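Long-range contacts in short-chain type dehydrogenase/reductase (Mycobacterium ulcerans, PDB 3SVT), which probably catalyses an NAD-dependent oxidation or reduction, as a member of the short-chain dehydrogenase/reductase family: residues T127-L131 with V171-M175; F146-I152 with R188-P194; N156-F161 with R259-S265. One frame throughout, in Å; residues are numbered along the deposited sequence.

Contact 1: residues T127-L131 with V171-M175; sequences TMYVL and VDHLM
Leu131 and Leu174 meet tip to tip across the gap between two helices: methyl CD2 of Leu131 sits 3.8 Å from Leu174 CG and just as near the CD1 methyl. The other branch of Leu174, CD2, heads for the preceding turn of the facing helix and rests 3.9 Å from Met128 CA. Thr127 works in two directions. With chi1 at -55° its CG2 stands anti to the backbone N and lies 3.8 Å from Met175 CE, which is brought there by bends at chi2 and chi3. The hydroxyl branch packs too, OG1 coming 3.6 Å from Val171 CG2, although its hydrogen bonds are to Asn123 O and His97 NE2, so the polar atom is satisfied outside this pair. The short helical segments run nearly parallel, 21° apart, their axes approaching to 11.1 Å; apolar packing joins them, and no hydrogen bond crosses. Met128 and Leu174 also touch Val111 and Ile108 of a second subunit. Towards the sheet, Leu131 and Met175 lie on Phe146 and Val189, which seats helices 113-140 and 163-182, neighbours on one side of the parallel Rossmann-type SDR sheet, against strands 144-149 and 187-198.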
loop_
_atom_site.group_PDB
_atom_site.type_symbol
_atom_site.label_atom_id
_atom_site.label_comp_id
_atom_site.label_asym_id
_atom_site.label_seq_id
_atom_site.Cartn_x
_atom_site.Cartn_y
_atom_site.Cartn_z
ATOM N N THR B 127 -15.025 16.658 6.844
ATOM C CA THR B 127 -15.025 15.981 5.550
ATOM C C THR B 127 -16.268 15.141 5.321
ATOM O O THR B 127 -16.872 15.186 4.243
ATOM C CB THR B 127 -13.801 15.090 5.375
ATOM O OG1 THR B 127 -12.597 15.846 5.580
ATOM C CG2 THR B 127 -13.794 14.491 3.991
ATOM N N MET B 128 -16.679 14.382 6.334
ATOM C CA MET B 128 -17.843 13.539 6.206
ATOM C C MET B 128 -19.085 14.366 5.895
ATOM O O MET B 128 -19.858 14.028 4.994
ATOM C CB MET B 128 -18.052 12.733 7.469
ATOM C CG MET B 128 -19.152 11.769 7.362
ATOM S SD MET B 128 -20.861 12.372 7.632
ATOM C CE MET B 128 -20.997 12.271 9.407
ATOM N N TYR B 129 -19.260 15.477 6.614
ATOM C CA TYR B 129 -20.436 16.322 6.346
ATOM C C TYR B 129 -20.434 16.844 4.904
ATOM O O TYR B 129 -21.466 16.797 4.213
ATOM C CB TYR B 129 -20.575 17.481 7.323
ATOM C CG TYR B 129 -20.496 17.128 8.783
ATOM C CD1 TYR B 129 -20.985 15.933 9.270
ATOM C CD2 TYR B 129 -19.935 18.010 9.683
ATOM C CE1 TYR B 129 -20.905 15.636 10.611
ATOM C CE2 TYR B 129 -19.849 17.714 11.003
ATOM C CZ TYR B 129 -20.327 16.523 11.466
ATOM O OH TYR B 129 -20.235 16.237 12.814
ATOM N N VAL B 130 -19.283 17.339 4.455
ATOM C CA VAL B 130 -19.173 17.848 3.101
ATOM C C VAL B 130 -19.500 16.776 2.068
ATOM O O VAL B 130 -20.267 17.021 1.139
ATOM C CB VAL B 130 -17.785 18.471 2.832
ATOM C CG1 VAL B 130 -17.616 18.801 1.355
ATOM C CG2 VAL B 130 -17.627 19.772 3.663
ATOM N N LEU B 131 -18.947 15.582 2.256
ATOM C CA LEU B 131 -19.156 14.489 1.309
ATOM C C LEU B 131 -20.611 13.967 1.329
ATOM O O LEU B 131 -21.206 13.763 0.274
ATOM C CB LEU B 131 -18.180 13.366 1.603
ATOM C CG LEU B 131 -18.195 12.097 0.716
ATOM C CD1 LEU B 131 -17.543 12.258 -0.660
ATOM C CD2 LEU B 131 -17.521 10.998 1.447
ATOM N N VAL B 171 -9.400 10.306 6.127
ATOM C CA VAL B 171 -10.032 10.994 5.007
ATOM C C VAL B 171 -9.751 10.283 3.707
ATOM O O VAL B 171 -10.641 10.164 2.865
ATOM C CB VAL B 171 -9.553 12.442 4.924
ATOM C CG1 VAL B 171 -9.869 13.048 3.583
ATOM C CG2 VAL B 171 -10.187 13.235 6.057
ATOM N N ASP B 172 -8.530 9.786 3.547
ATOM C CA ASP B 172 -8.223 9.016 2.338
ATOM C C ASP B 172 -9.072 7.763 2.266
ATOM O O ASP B 172 -9.639 7.448 1.215
ATOM C CB ASP B 172 -6.721 8.747 2.214
ATOM C CG ASP B 172 -5.937 10.043 2.025
ATOM O OD1 ASP B 172 -6.449 10.932 1.345
ATOM O OD2 ASP B 172 -4.869 10.228 2.618
ATOM N N HIS B 173 -9.228 7.083 3.403
ATOM C CA HIS B 173 -10.070 5.914 3.408
ATOM C C HIS B 173 -11.524 6.272 3.070
ATOM O O HIS B 173 -12.188 5.534 2.338
ATOM C CB HIS B 173 -9.999 5.154 4.735
ATOM C CG HIS B 173 -10.726 3.851 4.700
ATOM N ND1 HIS B 173 -10.112 2.668 4.363
ATOM C CD2 HIS B 173 -12.028 3.553 4.907
ATOM C CE1 HIS B 173 -11.007 1.697 4.362
ATOM N NE2 HIS B 173 -12.180 2.208 4.680
ATOM N N LEU B 174 -12.006 7.395 3.615
ATOM C CA LEU B 174 -13.395 7.812 3.373
ATOM C C LEU B 174 -13.647 8.101 1.887
ATOM O O LEU B 174 -14.717 7.783 1.368
ATOM C CB LEU B 174 -13.759 9.027 4.240
ATOM C CG LEU B 174 -15.131 9.676 4.035
ATOM C CD1 LEU B 174 -16.262 8.706 4.253
ATOM C CD2 LEU B 174 -15.236 10.840 5.005
ATOM N N MET B 175 -12.658 8.684 1.200
ATOM C CA MET B 175 -12.757 8.908 -0.246
ATOM C C MET B 175 -12.886 7.580 -0.990
ATOM O O MET B 175 -13.756 7.419 -1.882
ATOM C CB MET B 175 -11.531 9.657 -0.785
ATOM C CG MET B 175 -11.285 11.090 -0.287
ATOM S SD MET B 175 -12.616 12.275 -0.468
ATOM C CE MET B 175 -13.436 12.083 1.133
#

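Contact 2: residues F146-I152 with R188-P194; sequences FVGISSI and RVNSIRP
Phe146 O is held by two donors, Asn190 N at 3.1 Å and a water at 2.8 Å. That same water accepts from Asn190 ND2, so the backbone bond and the side chain of one residue close round a single carbonyl; ND2 also bonds Val245 O, and OD1 accepts from Gln248 N. Farther along, Gly148 bonds in both directions, its N to Asn190 O and its O to Ile192 N, and the shortest of the series runs from Ser150 N to Ile192 O at 2.6 Å. Beyond the regular pairing Ile152 N reaches Pro194 O at 3.0 Å from above the carbonyl plane, 36° out of it; a second water bridges this oxygen to Ser151 OG, which also caps Ala153 N. On the face with Val147 and Ile149, packing is tight: Val147 CG1 is only 3.4 Å from Ile192 CD1. Ile149 CG2, anti to the backbone N at chi1 -52°, touches Pro194 CG at 3.8 Å. Phe146 and Val189 lie side by side on the other face. Ser150 OG and Ser191 OG both bond to Asp172, which also pairs with Arg193. These are adjacent parallel strands of the Rossmann-type SDR sheet. Just past the first, Ser151 and Ser150 touch Tyr164 and Lys168, whose spacing fits the family's YxxxK motif, consistent with a probable active site here.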
loop_
_atom_site.group_PDB
_atom_site.type_symbol
_atom_site.label_atom_id
_atom_site.label_comp_id
_atom_site.label_asym_id
_atom_site.label_seq_id
_atom_site.Cartn_x
_atom_site.Cartn_y
_atom_site.Cartn_z
ATOM N N PHE B 146 -15.836 14.295 -6.830
ATOM C CA PHE B 146 -15.476 14.841 -5.531
ATOM C C PHE B 146 -13.956 14.646 -5.368
ATOM O O PHE B 146 -13.466 13.543 -5.529
ATOM C CB PHE B 146 -16.226 14.097 -4.420
ATOM C CG PHE B 146 -16.054 14.702 -3.060
ATOM C CD1 PHE B 146 -14.870 14.534 -2.345
ATOM C CD2 PHE B 146 -17.085 15.458 -2.486
ATOM C CE1 PHE B 146 -14.714 15.111 -1.084
ATOM C CE2 PHE B 146 -16.933 16.034 -1.235
ATOM C CZ PHE B 146 -15.753 15.866 -0.532
ATOM N N VAL B 147 -13.231 15.705 -5.073
ATOM C CA VAL B 147 -11.809 15.620 -4.837
ATOM C C VAL B 147 -11.481 16.088 -3.410
ATOM O O VAL B 147 -11.690 17.262 -3.035
ATOM C CB VAL B 147 -11.041 16.483 -5.869
ATOM C CG1 VAL B 147 -9.488 16.391 -5.639
ATOM C CG2 VAL B 147 -11.441 16.078 -7.297
ATOM N N GLY B 148 -10.950 15.176 -2.620
ATOM C CA GLY B 148 -10.505 15.491 -1.284
ATOM C C GLY B 148 -9.032 15.817 -1.247
ATOM O O GLY B 148 -8.198 15.086 -1.813
ATOM N N ILE B 149 -8.689 16.904 -0.569
ATOM C CA ILE B 149 -7.271 17.253 -0.400
ATOM C C ILE B 149 -6.723 16.712 0.918
ATOM O O ILE B 149 -7.097 17.167 1.996
ATOM C CB ILE B 149 -7.011 18.751 -0.461
ATOM C CG1 ILE B 149 -7.633 19.355 -1.727
ATOM C CG2 ILE B 149 -5.486 19.014 -0.383
ATOM C CD1 ILE B 149 -7.036 18.859 -3.019
ATOM N N SER B 150 -5.825 15.743 0.807
ATOM C CA SER B 150 -5.249 15.072 1.957
ATOM C C SER B 150 -3.862 15.668 2.254
ATOM O O SER B 150 -3.726 16.875 2.291
ATOM C CB SER B 150 -5.218 13.573 1.685
ATOM O OG SER B 150 -4.633 12.830 2.742
ATOM N N SER B 151 -2.851 14.831 2.483
ATOM C CA SER B 151 -1.480 15.286 2.723
ATOM C C SER B 151 -0.506 14.126 2.637
ATOM O O SER B 151 -0.857 12.976 2.904
ATOM C CB SER B 151 -1.328 15.889 4.119
ATOM O OG SER B 151 0.030 16.244 4.380
ATOM N N ILE B 152 0.742 14.436 2.291
ATOM C CA ILE B 152 1.807 13.450 2.413
ATOM C C ILE B 152 1.957 12.925 3.864
ATOM O O ILE B 152 2.487 11.835 4.085
ATOM C CB ILE B 152 3.142 14.029 1.941
ATOM C CG1 ILE B 152 4.214 12.924 1.888
ATOM C CG2 ILE B 152 3.550 15.187 2.847
ATOM C CD1 ILE B 152 5.364 13.245 0.946
ATOM N N ARG B 188 -17.615 10.059 -8.920
ATOM C CA ARG B 188 -16.230 9.660 -8.702
ATOM C C ARG B 188 -15.697 10.369 -7.464
ATOM O O ARG B 188 -16.038 11.521 -7.199
ATOM C CB ARG B 188 -15.387 9.998 -9.935
ATOM C CG ARG B 188 -16.050 9.474 -11.222
ATOM C CD ARG B 188 -15.235 9.711 -12.450
ATOM N NE ARG B 188 -15.221 11.105 -12.911
ATOM C CZ ARG B 188 -14.233 11.971 -12.711
ATOM N NH1 ARG B 188 -13.147 11.641 -11.975
ATOM N NH2 ARG B 188 -14.331 13.197 -13.246
ATOM N N VAL B 189 -14.890 9.666 -6.688
ATOM C CA VAL B 189 -14.317 10.247 -5.480
ATOM C C VAL B 189 -12.841 9.874 -5.426
ATOM O O VAL B 189 -12.490 8.695 -5.536
ATOM C CB VAL B 189 -15.040 9.775 -4.170
ATOM C CG1 VAL B 189 -14.520 10.578 -2.942
ATOM C CG2 VAL B 189 -16.557 9.883 -4.307
ATOM N N ASN B 190 -11.988 10.882 -5.276
ATOM C CA ASN B 190 -10.545 10.693 -5.269
ATOM C C ASN B 190 -9.895 11.598 -4.225
ATOM O O ASN B 190 -10.478 12.613 -3.817
ATOM C CB ASN B 190 -9.937 11.003 -6.658
ATOM C CG ASN B 190 -10.434 10.078 -7.761
ATOM O OD1 ASN B 190 -10.030 8.931 -7.829
ATOM N ND2 ASN B 190 -11.281 10.593 -8.651
ATOM N N SER B 191 -8.684 11.234 -3.805
ATOM C CA SER B 191 -7.888 12.050 -2.880
ATOM C C SER B 191 -6.581 12.506 -3.548
ATOM O O SER B 191 -5.946 11.755 -4.286
ATOM C CB SER B 191 -7.568 11.287 -1.599
ATOM O OG SER B 191 -6.646 12.028 -0.813
ATOM N N ILE B 192 -6.197 13.751 -3.273
ATOM C CA ILE B 192 -4.885 14.261 -3.567
ATOM C C ILE B 192 -4.090 14.464 -2.264
ATOM O O ILE B 192 -4.583 15.135 -1.355
ATOM C CB ILE B 192 -4.954 15.612 -4.322
ATOM C CG1 ILE B 192 -5.771 15.469 -5.622
ATOM C CG2 ILE B 192 -3.560 16.140 -4.612
ATOM C CD1 ILE B 192 -6.133 16.774 -6.241
ATOM N N ARG B 193 -2.857 13.946 -2.205
ATOM C CA ARG B 193 -1.949 14.199 -1.074
ATOM C C ARG B 193 -0.785 15.098 -1.500
ATOM O O ARG B 193 0.196 14.587 -2.040
ATOM C CB ARG B 193 -1.341 12.881 -0.596
ATOM C CG ARG B 193 -2.308 11.912 0.116
ATOM C CD ARG B 193 -1.531 10.602 0.273
ATOM N NE ARG B 193 -2.151 9.577 1.075
ATOM C CZ ARG B 193 -1.885 8.268 0.948
ATOM N NH1 ARG B 193 -1.064 7.793 0.008
ATOM N NH2 ARG B 193 -2.486 7.429 1.741
ATOM N N PRO B 194 -0.891 16.416 -1.290
ATOM C CA PRO B 194 0.210 17.305 -1.604
ATOM C C PRO B 194 1.390 17.138 -0.661
ATOM O O PRO B 194 1.205 16.792 0.507
ATOM C CB PRO B 194 -0.385 18.708 -1.426
ATOM C CG PRO B 194 -1.796 18.547 -1.081
ATOM C CD PRO B 194 -2.088 17.131 -0.818
HETATM O O HOH W 1 -12.613 12.938 -8.101
HETATM O O HOH W 2 0.783 18.463 2.876
#

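Contact 3: residues N156-F161 with R259-S265; sequences NTHRWF and RRGPDFS
Phe161 turns its ring towards Phe264 with chi1 at -84°, CG anti to the carbonyl carbon, and the result is a T-shaped stack: the edge of Phe161 points at one face of Phe264, planes 84° apart and centroids 4.9 Å. It joins the loop between helices 152-155 and 163-182 to the one between strand 249-252 and helix 265-272; beside it Thr157 OG1 bonds Asp180 of the second subunit. A type II beta turn from His158 to Phe161 carries both rings, one meeting the other loop by its face and one by its edge. His158, its CG likewise anti to the carbonyl carbon, presents a face to Pro262, whose CD lies 3.4 Å from the ring centroid in a CH-pi contact. ND1 donates to Asn156 O at 2.7 Å, which helps to set the ring's rotation. No direct hydrogen bond joins the loops; waters do that work. One accepts from both N and NE of Arg159 and donates to Pro262 O, while another donates to Arg159 O and Pro262 O and accepts from Phe264 N. The Arg159 guanidinium lies with a face over Asp263 CG, yet NH1 and OD2 are 4.4 Å apart, a charge attraction without a salt bridge. Asp263 forms an Asx turn, its OD1 accepting from Ser265 N at 3.0 Å. That OD1 also lies in the plane of the indole at its edge, 3.6 Å from Trp160 CZ3.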
loop_
_atom_site.group_PDB
_atom_site.type_symbol
_atom_site.label_atom_id
_atom_site.label_comp_id
_atom_site.label_asym_id
_atom_site.label_seq_id
_atom_site.Cartn_x
_atom_site.Cartn_y
_atom_site.Cartn_z
ATOM N N ASN B 156 3.315 9.113 4.458
ATOM C CA ASN B 156 4.603 8.933 5.122
ATOM C C ASN B 156 4.512 9.511 6.538
ATOM O O ASN B 156 4.161 10.682 6.701
ATOM C CB ASN B 156 5.727 9.619 4.304
ATOM C CG ASN B 156 5.835 9.077 2.861
ATOM O OD1 ASN B 156 4.926 9.279 2.033
ATOM N ND2 ASN B 156 6.936 8.373 2.568
ATOM N N THR B 157 4.776 8.694 7.558
ATOM C CA THR B 157 4.777 9.176 8.957
ATOM C C THR B 157 5.636 10.450 9.154
ATOM O O THR B 157 6.813 10.506 8.738
ATOM C CB THR B 157 5.300 8.102 9.940
ATOM O OG1 THR B 157 6.582 7.615 9.494
ATOM C CG2 THR B 157 4.260 6.927 10.072
ATOM N N HIS B 158 5.006 11.461 9.762
ATOM C CA HIS B 158 5.634 12.710 10.114
ATOM C C HIS B 158 5.755 12.686 11.643
ATOM O O HIS B 158 4.786 12.991 12.350
ATOM C CB HIS B 158 4.773 13.917 9.686
ATOM C CG HIS B 158 4.795 14.210 8.215
ATOM N ND1 HIS B 158 4.837 13.218 7.256
ATOM C CD2 HIS B 158 4.762 15.389 7.541
ATOM C CE1 HIS B 158 4.838 13.777 6.055
ATOM N NE2 HIS B 158 4.791 15.091 6.199
ATOM N N ARG B 159 6.928 12.293 12.140
ATOM C CA ARG B 159 7.165 12.315 13.569
ATOM C C ARG B 159 6.729 13.680 14.132
ATOM O O ARG B 159 7.097 14.734 13.595
ATOM C CB ARG B 159 8.660 12.054 13.883
ATOM C CG ARG B 159 9.082 10.583 13.855
ATOM C CD ARG B 159 10.630 10.430 13.834
ATOM N NE ARG B 159 11.093 10.603 12.449
ATOM C CZ ARG B 159 12.360 10.602 12.037
ATOM N NH1 ARG B 159 13.348 10.485 12.902
ATOM N NH2 ARG B 159 12.631 10.748 10.733
ATOM N N TRP B 160 5.923 13.617 15.189
ATOM C CA TRP B 160 5.521 14.749 16.036
ATOM C C TRP B 160 4.390 15.589 15.444
ATOM O O TRP B 160 4.097 16.681 15.936
ATOM C CB TRP B 160 6.714 15.606 16.445
ATOM C CG TRP B 160 7.862 14.767 16.944
ATOM C CD1 TRP B 160 7.894 14.018 18.076
ATOM C CD2 TRP B 160 9.125 14.588 16.307
ATOM N NE1 TRP B 160 9.102 13.373 18.193
ATOM C CE2 TRP B 160 9.887 13.726 17.127
ATOM C CE3 TRP B 160 9.701 15.090 15.134
ATOM C CZ2 TRP B 160 11.177 13.324 16.787
ATOM C CZ3 TRP B 160 11.000 14.711 14.819
ATOM C CH2 TRP B 160 11.718 13.829 15.640
ATOM N N PHE B 161 3.745 15.069 14.397
ATOM C CA PHE B 161 2.642 15.785 13.759
ATOM C C PHE B 161 1.321 15.324 14.315
ATOM O O PHE B 161 0.292 15.846 13.905
ATOM C CB PHE B 161 2.674 15.647 12.227
ATOM C CG PHE B 161 3.587 16.641 11.549
ATOM C CD1 PHE B 161 4.938 16.720 11.892
ATOM C CD2 PHE B 161 3.095 17.509 10.587
ATOM C CE1 PHE B 161 5.779 17.640 11.273
ATOM C CE2 PHE B 161 3.934 18.429 9.949
ATOM C CZ PHE B 161 5.268 18.489 10.287
ATOM N N ARG B 259 10.763 8.593 -0.416
ATOM C CA ARG B 259 11.799 8.688 0.620
ATOM C C ARG B 259 11.075 8.690 1.982
ATOM O O ARG B 259 10.379 7.734 2.288
ATOM C CB ARG B 259 12.677 9.915 0.364
ATOM C CG ARG B 259 13.310 9.865 -1.034
ATOM C CD ARG B 259 14.536 10.738 -1.236
ATOM N NE ARG B 259 14.974 10.650 -2.648
ATOM C CZ ARG B 259 15.695 11.565 -3.309
ATOM N NH1 ARG B 259 16.118 12.686 -2.709
ATOM N NH2 ARG B 259 15.999 11.356 -4.597
ATOM N N ARG B 260 11.195 9.734 2.791
ATOM C CA ARG B 260 10.514 9.738 4.088
ATOM C C ARG B 260 9.816 11.068 4.350
ATOM O O ARG B 260 10.032 12.056 3.655
ATOM C CB ARG B 260 11.507 9.440 5.208
ATOM C CG ARG B 260 12.675 10.386 5.273
ATOM C CD ARG B 260 13.381 10.322 6.607
ATOM N NE ARG B 260 14.571 11.156 6.573
ATOM C CZ ARG B 260 14.576 12.477 6.758
ATOM N NH1 ARG B 260 13.455 13.147 7.023
ATOM N NH2 ARG B 260 15.715 13.136 6.704
ATOM N N GLY B 261 8.962 11.092 5.371
ATOM C CA GLY B 261 8.463 12.341 5.862
ATOM C C GLY B 261 9.610 13.160 6.443
ATOM O O GLY B 261 10.682 12.628 6.704
ATOM N N PRO B 262 9.372 14.460 6.680
ATOM C CA PRO B 262 10.376 15.335 7.239
ATOM C C PRO B 262 10.698 15.045 8.706
ATOM O O PRO B 262 9.874 14.497 9.464
ATOM C CB PRO B 262 9.741 16.721 7.096
ATOM C CG PRO B 262 8.297 16.449 7.286
ATOM C CD PRO B 262 8.078 15.145 6.520
ATOM N N ASP B 263 11.914 15.420 9.076
ATOM C CA ASP B 263 12.425 15.319 10.441
ATOM C C ASP B 263 12.497 16.743 10.984
ATOM O O ASP B 263 13.351 17.524 10.559
ATOM C CB ASP B 263 13.811 14.675 10.381
ATOM C CG ASP B 263 14.493 14.579 11.732
ATOM O OD1 ASP B 263 13.945 15.024 12.777
ATOM O OD2 ASP B 263 15.611 14.052 11.721
ATOM N N PHE B 264 11.601 17.079 11.919
ATOM C CA PHE B 264 11.510 18.442 12.473
ATOM C C PHE B 264 12.370 18.592 13.735
ATOM O O PHE B 264 12.188 19.546 14.498
ATOM C CB PHE B 264 10.060 18.833 12.774
ATOM C CG PHE B 264 9.318 19.471 11.600
ATOM C CD1 PHE B 264 9.189 18.805 10.379
ATOM C CD2 PHE B 264 8.719 20.724 11.745
ATOM C CE1 PHE B 264 8.518 19.403 9.304
ATOM C CE2 PHE B 264 8.015 21.342 10.685
ATOM C CZ PHE B 264 7.906 20.676 9.455
ATOM N N SER B 265 13.299 17.656 13.948
ATOM C CA SER B 265 14.192 17.664 15.119
ATOM C C SER B 265 14.749 19.030 15.421
ATOM O O SER B 265 14.632 19.517 16.537
ATOM C CB SER B 265 15.392 16.745 14.894
ATOM O OG SER B 265 14.989 15.418 14.938
HETATM O O HOH W 3 9.295 11.929 10.588
HETATM O O HOH W 4 8.556 8.935 7.339
HETATM O O HOH W 5 8.969 15.457 11.765
#

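Along the chain the first segments of all three contacts come before any of the second: 127-131, 146-152 and 156-161, then 171-175, 188-194 and 259-265, so the contacts interlock. Contacts 1 and 2 have centres about 9 Å apart and touch as helix layer on the parallel Rossmann-type sheet to which contact 2 belongs, with Met175 against Phe146. Contact 3 is peripheral, its centre about 20 Å from that of contact 2 and 24 Å from that of contact 1, but Ile152, just past strand 144-149, packs on His158. Contacts 1 and 3 both also touch the second subunit, so the helix pair and the outer loops border the same neighbour in the tetramer.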